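Local coordinates for protein glutathione S-transferase domain (Burkholderia graminis, PDB 4MF5) that binds glutathione and probably acts as a transferase of the glutathione S-transferase superfamily, whose members commonly conjugate the tripeptide to electrophilic substrates, at residues D75-D78 with Q79-P82; Q139-M142 with F143-G147; V241-P244 with A245-R248; I206-F209 with P210-N214. All blocks are in the same frame, centred on the assembly; numbering follows the deposited sequence.

Overall arrangement
Contact 1, partly buried, is the one set in a loop, between strand 67-71 and helix 82-85 of the N-terminal domain, and the one that bonds glutathione directly; its chemistry is mostly polar. The others lie on helices. Contacts 2 and 4 are buried, on helices 131-161 and 203-216, and rest largely on aromatic and apolar side chains. Their centres are about 12 Å apart, and they touch where Gln-144 packs on Ala-207, Thr-208 and Trp-211. Contact 2 also faces the second subunit. Contact 3, the break between helices 231-242 and 244-250, is partly buried; it brushes contact 4 through Val-241 and Arg-213 and carries surface salt bridges.

Contact 1: D75-D78 with Q79-P82; sequences DTND and QLTP. With GSH (glutathione), chain D.
Leu-80 sets its CD1 branch across the side chain of Asn-77, and CD1 of Leu-80 lies 4.1 Å from both CB and ND2 of Asn-77. Behind this exposed pair the chain turns in 3-10 fashion within the thioredoxin-like, glutathione-binding N-terminal domain: Leu-80 N donates to Asn-77 O at 3.0 Å, three residues back. Asp-78 O then accepts two bonds from Thr-81, one from OG1 at 2.8 Å and a longer one from N at 3.2 Å. The hydroxyl approaches near the carbonyl plane, whereas the amide comes in from well above it (66° out), which lets one oxygen hold both. Thr-81 OG1 sits between its own backbone N and carbonyl carbon (chi1 60°), where it can also meet Phe-84 N and serve as N-cap of helix 82-85. Before the turn, Thr-76 OG1 donates to Asp-78 OD1 at 2.7 Å from above the carboxylate plane, and OD2 of Asp-78 binds Arg-73 N. Gln-79, a glutathione-pocket residue, bends back at its second torsion, and its NE2 reaches O32 of the glycyl carboxylate at 3.0 Å, with a fairly straight N-H...O angle of 161°. The same NE2 also donates to a water, and Ile-93 N adds a bond to the ligand. The buried OE1 of Gln-79 has no partner, so the only hydrogen bond this side chain makes to the ligand is donated by NE2, with CG packed against the glycyl end.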
loop_
_atom_site.group_PDB
_atom_site.type_symbol
_atom_site.label_atom_id
_atom_site.label_comp_id
_atom_site.label_asym_id
_atom_site.label_seq_id
_atom_site.Cartn_x
_atom_site.Cartn_y
_atom_site.Cartn_z
ATOM N N ASP A 75 -5.232 6.256 24.103
ATOM C CA ASP A 75 -5.049 6.035 25.534
ATOM C C ASP A 75 -6.261 5.336 26.141
ATOM O O ASP A 75 -6.120 4.618 27.140
ATOM C CB ASP A 75 -4.687 7.329 26.283
ATOM C CG ASP A 75 -5.803 8.346 26.295
ATOM O OD1 ASP A 75 -6.464 8.524 25.273
ATOM O OD2 ASP A 75 -6.027 8.988 27.338
ATOM N N THR A 76 -7.428 5.516 25.524
ATOM C CA THR A 76 -8.645 4.836 25.956
ATOM C C THR A 76 -9.057 3.714 24.994
ATOM O O THR A 76 -10.168 3.212 25.060
ATOM C CB THR A 76 -9.806 5.828 26.166
ATOM O OG1 THR A 76 -9.924 6.694 25.035
ATOM C CG2 THR A 76 -9.568 6.668 27.408
ATOM N N ASN A 77 -8.148 3.319 24.114
ATOM C CA ASN A 77 -8.384 2.198 23.204
ATOM C C ASN A 77 -9.608 2.401 22.320
ATOM O O ASN A 77 -10.315 1.454 21.995
ATOM C CB ASN A 77 -8.508 0.871 23.980
ATOM C CG ASN A 77 -7.256 0.523 24.747
ATOM O OD1 ASN A 77 -7.314 0.122 25.912
ATOM N ND2 ASN A 77 -6.115 0.664 24.097
ATOM N N ASP A 78 -9.847 3.639 21.902
ATOM C CA ASP A 78 -11.028 3.930 21.111
ATOM C C ASP A 78 -11.055 3.152 19.795
ATOM O O ASP A 78 -12.126 2.822 19.283
ATOM C CB ASP A 78 -11.073 5.405 20.746
ATOM C CG ASP A 78 -11.384 6.323 21.893
ATOM O OD1 ASP A 78 -11.606 5.870 23.033
ATOM O OD2 ASP A 78 -11.431 7.552 21.624
ATOM N N GLN A 79 -9.876 2.910 19.226
ATOM C CA GLN A 79 -9.767 2.247 17.931
ATOM C C GLN A 79 -10.137 0.757 18.019
ATOM O O GLN A 79 -10.346 0.122 16.987
ATOM C CB GLN A 79 -8.350 2.445 17.368
ATOM C CG GLN A 79 -7.240 1.564 17.930
ATOM C CD GLN A 79 -6.748 1.926 19.320
ATOM O OE1 GLN A 79 -7.266 2.820 20.013
ATOM N NE2 GLN A 79 -5.719 1.222 19.736
ATOM N N LEU A 80 -10.247 0.225 19.242
ATOM C CA LEU A 80 -10.601 -1.174 19.476
ATOM C C LEU A 80 -12.081 -1.351 19.812
ATOM O O LEU A 80 -12.540 -2.465 20.007
ATOM C CB LEU A 80 -9.747 -1.772 20.613
ATOM C CG LEU A 80 -8.250 -1.797 20.313
ATOM C CD1 LEU A 80 -7.450 -2.270 21.526
ATOM C CD2 LEU A 80 -7.997 -2.690 19.124
ATOM N N THR A 81 -12.832 -0.256 19.890
ATOM C CA THR A 81 -14.266 -0.351 20.162
ATOM C C THR A 81 -15.041 -0.950 18.998
ATOM O O THR A 81 -14.655 -0.787 17.836
ATOM C CB THR A 81 -14.919 1.008 20.509
ATOM O OG1 THR A 81 -14.758 1.930 19.425
ATOM C CG2 THR A 81 -14.319 1.622 21.759
ATOM N N PRO A 82 -16.177 -1.601 19.297
ATOM C CA PRO A 82 -17.023 -2.064 18.190
ATOM C C PRO A 82 -17.479 -0.920 17.284
ATOM O O PRO A 82 -17.626 -1.098 16.076
ATOM C CB PRO A 82 -18.199 -2.717 18.899
ATOM C CG PRO A 82 -17.655 -3.093 20.227
ATOM C CD PRO A 82 -16.701 -2.019 20.612
HETATM C CG1 GSH D . -2.791 3.124 10.015
HETATM C CD1 GSH D . -2.502 3.870 11.273
HETATM O OE1 GSH D . -1.952 4.982 11.312
HETATM N N2 GSH D . -2.901 3.258 12.354
HETATM C CA2 GSH D . -2.130 3.111 13.566
HETATM C C2 GSH D . -3.176 2.829 14.578
HETATM O O2 GSH D . -4.375 3.244 14.381
HETATM C CB2 GSH D . -1.304 4.226 14.149
HETATM S SG2 GSH D . -1.355 5.752 13.230
HETATM N N3 GSH D . -2.797 2.121 15.621
HETATM C CA3 GSH D . -3.777 1.606 16.545
HETATM C C3 GSH D . -3.370 0.224 16.999
HETATM O O31 GSH D . -2.277 -0.223 16.595
HETATM O O32 GSH D . -4.115 -0.436 17.756
HETATM O O HOH W 1 -4.616 1.490 22.386
#

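Contact 2: Q139-M142 with F143-G147; sequences QWVM and FQMGG
Trp-140 and Phe-143 meet one turn apart on helix 131-161, the long helix that in this dimeric glutathione transferase fold lies at the subunit interface. The aromatic component is a T-shaped stack: the edge of the six-membered Trp-140 ring faces the Phe-143 ring, with centroids 5.2 Å apart and planes at 75°. The two side chains run side by side, with CG of Trp-140 beside its backbone N and CG of Phe-143 anti to its own (chi1 167°). A second ring, Phe-110 of the second subunit, meets Trp-140 edge-to-face, and Gln-139 OE1 is bonded to Phe-110 N of that subunit.

The apolar component is less close: Val-141 CG1 and Met-145 CG lie alongside at 4.2 Å, and Met-142 and Met-145 both pack on Met-142 of the second subunit.

Backbone bonds form the regular i to i+4 ladder, from Phe-143 N to Gln-139 O at 2.9 Å through to Gly-146 N to Met-142 O at 2.8 Å, with a wider, pi-type turn at 144-147 overlapping the ladder. Trp-140 CE3 and CZ3 both lie 3.7 Å from Phe-143 CD2, and CZ3 sits over the Phe-143 face, shifted toward its rim.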
loop_
_atom_site.group_PDB
_atom_site.type_symbol
_atom_site.label_atom_id
_atom_site.label_comp_id
_atom_site.label_asym_id
_atom_site.label_seq_id
_atom_site.Cartn_x
_atom_site.Cartn_y
_atom_site.Cartn_z
ATOM N N GLN A 139 1.371 4.478 -8.070
ATOM C CA GLN A 139 2.629 3.769 -7.830
ATOM C C GLN A 139 3.387 4.356 -6.640
ATOM O O GLN A 139 3.812 3.631 -5.738
ATOM C CB GLN A 139 3.462 3.836 -9.106
ATOM C CG GLN A 139 4.881 3.323 -8.982
ATOM C CD GLN A 139 5.648 3.721 -10.205
ATOM O OE1 GLN A 139 5.685 2.989 -11.189
ATOM N NE2 GLN A 139 6.187 4.931 -10.190
ATOM N N TRP A 140 3.598 5.673 -6.622
ATOM C CA TRP A 140 4.367 6.259 -5.523
ATOM C C TRP A 140 3.600 6.215 -4.198
ATOM O O TRP A 140 4.224 6.065 -3.145
ATOM C CB TRP A 140 4.886 7.671 -5.888
ATOM C CG TRP A 140 6.014 7.588 -6.851
ATOM C CD1 TRP A 140 5.990 7.830 -8.190
ATOM C CD2 TRP A 140 7.356 7.158 -6.550
ATOM N NE1 TRP A 140 7.248 7.581 -8.743
ATOM C CE2 TRP A 140 8.088 7.160 -7.755
ATOM C CE3 TRP A 140 8.008 6.779 -5.379
ATOM C CZ2 TRP A 140 9.433 6.778 -7.814
ATOM C CZ3 TRP A 140 9.352 6.415 -5.434
ATOM C CH2 TRP A 140 10.043 6.410 -6.644
ATOM N N VAL A 141 2.268 6.303 -4.223
ATOM C CA VAL A 141 1.495 6.090 -3.014
ATOM C C VAL A 141 1.670 4.643 -2.526
ATOM O O VAL A 141 1.827 4.410 -1.321
ATOM C CB VAL A 141 0.009 6.459 -3.197
ATOM C CG1 VAL A 141 -0.820 6.014 -2.002
ATOM C CG2 VAL A 141 -0.145 7.969 -3.437
ATOM N N MET A 142 1.675 3.675 -3.439
ATOM C CA MET A 142 1.904 2.273 -3.067
ATOM C C MET A 142 3.301 2.045 -2.484
ATOM O O MET A 142 3.455 1.280 -1.526
ATOM C CB MET A 142 1.676 1.360 -4.271
ATOM C CG MET A 142 0.250 1.230 -4.735
ATOM S SD MET A 142 -0.794 0.464 -3.482
ATOM C CE MET A 142 -2.329 0.367 -4.424
ATOM N N PHE A 143 4.326 2.680 -3.066
ATOM C CA PHE A 143 5.679 2.622 -2.514
ATOM C C PHE A 143 5.676 3.108 -1.078
ATOM O O PHE A 143 6.312 2.537 -0.194
ATOM C CB PHE A 143 6.600 3.484 -3.389
ATOM C CG PHE A 143 7.932 3.771 -2.777
ATOM C CD1 PHE A 143 8.934 2.814 -2.759
ATOM C CD2 PHE A 143 8.206 4.989 -2.196
ATOM C CE1 PHE A 143 10.161 3.080 -2.170
ATOM C CE2 PHE A 143 9.448 5.274 -1.654
ATOM C CZ PHE A 143 10.412 4.303 -1.632
ATOM N N GLN A 144 4.963 4.199 -0.822
ATOM C CA GLN A 144 4.859 4.726 0.528
ATOM C C GLN A 144 4.133 3.742 1.455
ATOM O O GLN A 144 4.580 3.468 2.575
ATOM C CB GLN A 144 4.180 6.106 0.500
ATOM C CG GLN A 144 4.170 6.793 1.844
ATOM C CD GLN A 144 3.139 6.233 2.793
ATOM O OE1 GLN A 144 1.977 6.048 2.417
ATOM N NE2 GLN A 144 3.552 5.974 4.050
ATOM N N MET A 145 3.013 3.195 0.977
ATOM C CA MET A 145 2.181 2.336 1.807
ATOM C C MET A 145 2.854 1.005 2.126
ATOM O O MET A 145 2.674 0.478 3.224
ATOM C CB MET A 145 0.831 2.074 1.132
ATOM C CG MET A 145 -0.079 3.291 1.103
ATOM S SD MET A 145 -0.814 3.732 2.705
ATOM C CE MET A 145 -1.918 2.366 2.967
ATOM N N GLY A 146 3.572 0.442 1.172
ATOM C CA GLY A 146 4.197 -0.864 1.341
ATOM C C GLY A 146 5.608 -0.809 1.896
ATOM O O GLY A 146 6.043 -1.768 2.522
ATOM N N GLY A 147 6.313 0.292 1.685
ATOM C CA GLY A 147 7.724 0.438 2.019
ATOM C C GLY A 147 7.948 1.449 3.133
ATOM O O GLY A 147 8.313 1.107 4.257
#

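Contact 3: V241-P244 with A245-R248; sequences VARP and AVVR
Val-246 wedges between Arg-243 and the preceding helix, and with Ala-245 it forms the buried, tightly packed side of the contact. CG2 of Val-246 crosses the aliphatic part of the arginine, 3.8 Å from Arg-243 CB, while its other branch, CG1, comes within 4.0 Å of Val-241 CA. The two methyls can straddle the turn because CG1 is anti to the backbone N (chi1 168°), leaving CG2 on the Arg-243 flank. Ala-245 packs on Glu-61 and Glu-62 of helix 51-63, Val-246 on Ile-58 and Glu-62.

After helix 231-242, Arg-243 takes an extended conformation (psi 131°) and helix 244-250 starts at once, with Arg-243 at its N-cap position and Pro-244 in the first turn, where the backbone N has no helical acceptor to meet, so proline's missing N-H costs no bond. Val-247 N donates to Arg-243 O, and Arg-248 N to Pro-244 O, both at 3.0 Å. This break between two successive helices, with a proline at the first position of the second, passes close to helix 51-63 of the N-terminal domain.

On the outer side, Pro-244, Val-247 and Arg-248 are exposed, although Val-247 CG2 comes close to the backbone, 3.3 Å from Val-241 O. The Arg-248 chain folds back at its third torsion, placing NH1 of Arg-248 3.9 Å from Pro-244 CB and one guanidinium face toward Ala-245 CA and Pro-244 O. The charged ends look elsewhere: NE of Arg-248 pairs with Glu-61, NE of Arg-243 with Glu-62, and the Arg-243 guanidinium also makes a cation-pi contact with Tyr-201.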
loop_
_atom_site.group_PDB
_atom_site.type_symbol
_atom_site.label_atom_id
_atom_site.label_comp_id
_atom_site.label_asym_id
_atom_site.label_seq_id
_atom_site.Cartn_x
_atom_site.Cartn_y
_atom_site.Cartn_z
ATOM N N VAL A 241 6.735 20.895 5.276
ATOM C CA VAL A 241 6.263 21.225 6.606
ATOM C C VAL A 241 5.892 22.672 6.752
ATOM O O VAL A 241 5.111 23.004 7.651
ATOM C CB VAL A 241 7.242 20.780 7.722
ATOM C CG1 VAL A 241 7.439 19.273 7.702
ATOM C CG2 VAL A 241 8.578 21.512 7.650
ATOM N N ALA A 242 6.404 23.533 5.868
ATOM C CA ALA A 242 6.093 24.960 5.885
ATOM C C ALA A 242 4.766 25.308 5.212
ATOM O O ALA A 242 4.295 26.442 5.355
ATOM C CB ALA A 242 7.210 25.745 5.235
ATOM N N ARG A 243 4.183 24.401 4.438
ATOM C CA ARG A 243 2.927 24.709 3.775
ATOM C C ARG A 243 1.840 24.974 4.806
ATOM O O ARG A 243 1.637 24.163 5.709
ATOM C CB ARG A 243 2.497 23.551 2.865
ATOM C CG ARG A 243 3.430 23.313 1.684
ATOM C CD ARG A 243 2.993 22.148 0.820
ATOM N NE ARG A 243 1.700 22.385 0.174
ATOM C CZ ARG A 243 1.549 22.933 -1.015
ATOM N NH1 ARG A 243 2.597 23.347 -1.719
ATOM N NH2 ARG A 243 0.337 23.058 -1.514
ATOM N N PRO A 244 1.088 26.075 4.656
ATOM C CA PRO A 244 0.086 26.343 5.702
ATOM C C PRO A 244 -0.938 25.229 5.858
ATOM O O PRO A 244 -1.359 24.940 6.986
ATOM C CB PRO A 244 -0.548 27.668 5.251
ATOM C CG PRO A 244 0.613 28.366 4.611
ATOM C CD PRO A 244 1.330 27.275 3.834
ATOM N N ALA A 245 -1.351 24.586 4.763
ATOM C CA ALA A 245 -2.315 23.496 4.885
ATOM C C ALA A 245 -1.718 22.291 5.611
ATOM O O ALA A 245 -2.443 21.562 6.287
ATOM C CB ALA A 245 -2.811 23.084 3.522
ATOM N N VAL A 246 -0.410 22.071 5.439
ATOM C CA VAL A 246 0.269 21.005 6.168
ATOM C C VAL A 246 0.273 21.311 7.659
ATOM O O VAL A 246 -0.055 20.453 8.477
ATOM C CB VAL A 246 1.693 20.752 5.599
ATOM C CG1 VAL A 246 2.484 19.858 6.537
ATOM C CG2 VAL A 246 1.598 20.158 4.215
ATOM N N VAL A 247 0.636 22.533 8.025
ATOM C CA VAL A 247 0.628 22.927 9.417
ATOM C C VAL A 247 -0.775 22.698 10.015
ATOM O O VAL A 247 -0.924 22.148 11.114
ATOM C CB VAL A 247 1.080 24.384 9.560
ATOM C CG1 VAL A 247 0.913 24.887 11.002
ATOM C CG2 VAL A 247 2.542 24.535 9.132
ATOM N N ARG A 248 -1.827 23.102 9.299
ATOM C CA ARG A 248 -3.177 22.855 9.829
ATOM C C ARG A 248 -3.479 21.361 9.957
ATOM O O ARG A 248 -4.033 20.911 10.962
ATOM C CB ARG A 248 -4.237 23.533 8.963
ATOM C CG ARG A 248 -4.177 25.061 8.964
ATOM C CD ARG A 248 -5.390 25.702 8.329
ATOM N NE ARG A 248 -5.636 25.288 6.956
ATOM C CZ ARG A 248 -5.126 25.850 5.867
ATOM N NH1 ARG A 248 -4.285 26.871 5.957
ATOM N NH2 ARG A 248 -5.458 25.368 4.668
#

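Contact 4: I206-F209 with P210-N214; sequences IATF and PWVRN
Pro-210 presses its ring back onto the turn before it, a knob seated among Ile-206, Ala-207, Thr-208 and Phe-209. Its CD lies 3.0 Å from Ile-206 O and its CG 3.1 Å from the same oxygen, where an ordinary helix would place an amide N-H. Neither Pro-210 N nor Trp-211 N bonds the turn before in the i to i+4 way, and helix 203-216 kinks; Trp-211 N makes only a weak i+3 bond to Thr-208 O. Beyond the kink the bonding resumes: Val-212 N meets Thr-208 O at 3.2 Å in the carbonyl plane, and Arg-213 N bonds Phe-209 O at 2.9 Å.

The side chains spread from this turn by their torsions. Thr-208 holds OG1 beside its backbone N (chi1 -58°), from where it bonds Ala-204 O one turn back. Phe-209 swings its ring away from Pro-210 toward helix 231-242, meeting Phe-240; across the contact its CD1 touches Val-212 CG2 at 4.3 Å, obliquely to the ring. Val-212 has CG1 anti to the backbone N (chi1 -180°), which leaves CG2 directed at Phe-209 and Thr-208. Trp-211 is turned well past the usual staggered value (chi1 -87°), and its ring presents its edge to Ala-207 O, which lies near the ring plane, 3.9 Å from Trp-211 CD1. In this pose NE1 bonds Asn-52 OD1. Arg-213 is extended as far as NE and reaches the surface.

The whole is a proline-kinked helix in the core of the glutathione transferase C-terminal domain, where it also meets helix 51-63 across the domain interface, with Trp-211 bonded to the pocket residue Asn-52, consistent with a second-shell role.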
loop_
_atom_site.group_PDB
_atom_site.type_symbol
_atom_site.label_atom_id
_atom_site.label_comp_id
_atom_site.label_asym_id
_atom_site.label_seq_id
_atom_site.Cartn_x
_atom_site.Cartn_y
_atom_site.Cartn_z
ATOM N N ILE A 206 2.008 14.047 -0.041
ATOM C CA ILE A 206 1.186 14.026 1.157
ATOM C C ILE A 206 1.289 12.681 1.881
ATOM O O ILE A 206 1.298 12.630 3.107
ATOM C CB ILE A 206 -0.266 14.402 0.811
ATOM C CG1 ILE A 206 -0.313 15.858 0.313
ATOM C CG2 ILE A 206 -1.175 14.193 2.010
ATOM C CD1 ILE A 206 -1.660 16.279 -0.252
ATOM N N ALA A 207 1.380 11.584 1.117
ATOM C CA ALA A 207 1.532 10.268 1.730
ATOM C C ALA A 207 2.881 10.124 2.415
ATOM O O ALA A 207 3.006 9.456 3.433
ATOM C CB ALA A 207 1.368 9.178 0.696
ATOM N N THR A 208 3.928 10.686 1.805
ATOM C CA THR A 208 5.312 10.339 2.118
ATOM C C THR A 208 5.935 11.241 3.176
ATOM O O THR A 208 6.554 10.763 4.134
ATOM C CB THR A 208 6.137 10.364 0.827
ATOM O OG1 THR A 208 5.577 9.443 -0.116
ATOM C CG2 THR A 208 7.576 10.007 1.073
ATOM N N PHE A 209 5.827 12.548 3.011
ATOM C CA PHE A 209 6.561 13.460 3.899
ATOM C C PHE A 209 6.128 13.430 5.367
ATOM O O PHE A 209 6.984 13.642 6.219
ATOM C CB PHE A 209 6.664 14.863 3.313
ATOM C CG PHE A 209 7.543 14.888 2.091
ATOM C CD1 PHE A 209 8.921 14.770 2.218
ATOM C CD2 PHE A 209 7.006 14.927 0.816
ATOM C CE1 PHE A 209 9.726 14.702 1.101
ATOM C CE2 PHE A 209 7.807 14.851 -0.297
ATOM C CZ PHE A 209 9.180 14.732 -0.153
ATOM N N PRO A 210 4.863 13.101 5.708
ATOM C CA PRO A 210 4.557 12.944 7.135
ATOM C C PRO A 210 5.395 11.844 7.799
ATOM O O PRO A 210 5.707 11.921 8.992
ATOM C CB PRO A 210 3.062 12.600 7.151
ATOM C CG PRO A 210 2.547 13.295 5.921
ATOM C CD PRO A 210 3.620 13.027 4.900
ATOM N N TRP A 211 5.732 10.813 7.032
ATOM C CA TRP A 211 6.560 9.725 7.539
ATOM C C TRP A 211 8.027 10.121 7.661
ATOM O O TRP A 211 8.685 9.743 8.615
ATOM C CB TRP A 211 6.356 8.471 6.696
ATOM C CG TRP A 211 5.202 7.664 7.191
ATOM C CD1 TRP A 211 3.921 7.634 6.713
ATOM C CD2 TRP A 211 5.220 6.840 8.346
ATOM N NE1 TRP A 211 3.156 6.819 7.482
ATOM C CE2 TRP A 211 3.928 6.309 8.491
ATOM C CE3 TRP A 211 6.200 6.518 9.284
ATOM C CZ2 TRP A 211 3.593 5.450 9.535
ATOM C CZ3 TRP A 211 5.854 5.656 10.326
ATOM C CH2 TRP A 211 4.575 5.140 10.439
ATOM N N VAL A 212 8.553 10.867 6.686
ATOM C CA VAL A 212 9.904 11.400 6.816
ATOM C C VAL A 212 9.983 12.299 8.055
ATOM O O VAL A 212 10.916 12.200 8.859
ATOM C CB VAL A 212 10.353 12.131 5.539
ATOM C CG1 VAL A 212 11.767 12.668 5.724
ATOM C CG2 VAL A 212 10.290 11.233 4.321
ATOM N N ARG A 213 8.984 13.173 8.204
ATOM C CA ARG A 213 8.903 14.065 9.361
ATOM C C ARG A 213 8.959 13.256 10.663
ATOM O O ARG A 213 9.728 13.563 11.579
ATOM C CB ARG A 213 7.625 14.891 9.289
ATOM C CG ARG A 213 7.361 15.759 10.498
ATOM C CD ARG A 213 6.070 16.540 10.324
ATOM N NE ARG A 213 5.762 17.375 11.481
ATOM C CZ ARG A 213 5.086 16.972 12.540
ATOM N NH1 ARG A 213 4.634 15.730 12.624
ATOM N NH2 ARG A 213 4.853 17.817 13.533
ATOM N N ASN A 214 8.128 12.225 10.771
ATOM C CA ASN A 214 8.032 11.427 12.003
ATOM C C ASN A 214 9.331 10.681 12.278
ATOM O O ASN A 214 9.748 10.545 13.432
ATOM C CB ASN A 214 6.858 10.422 11.812
ATOM C CG ASN A 214 6.329 9.775 13.069
ATOM O OD1 ASN A 214 5.846 10.445 13.956
ATOM N ND2 ASN A 214 6.293 8.430 13.078
#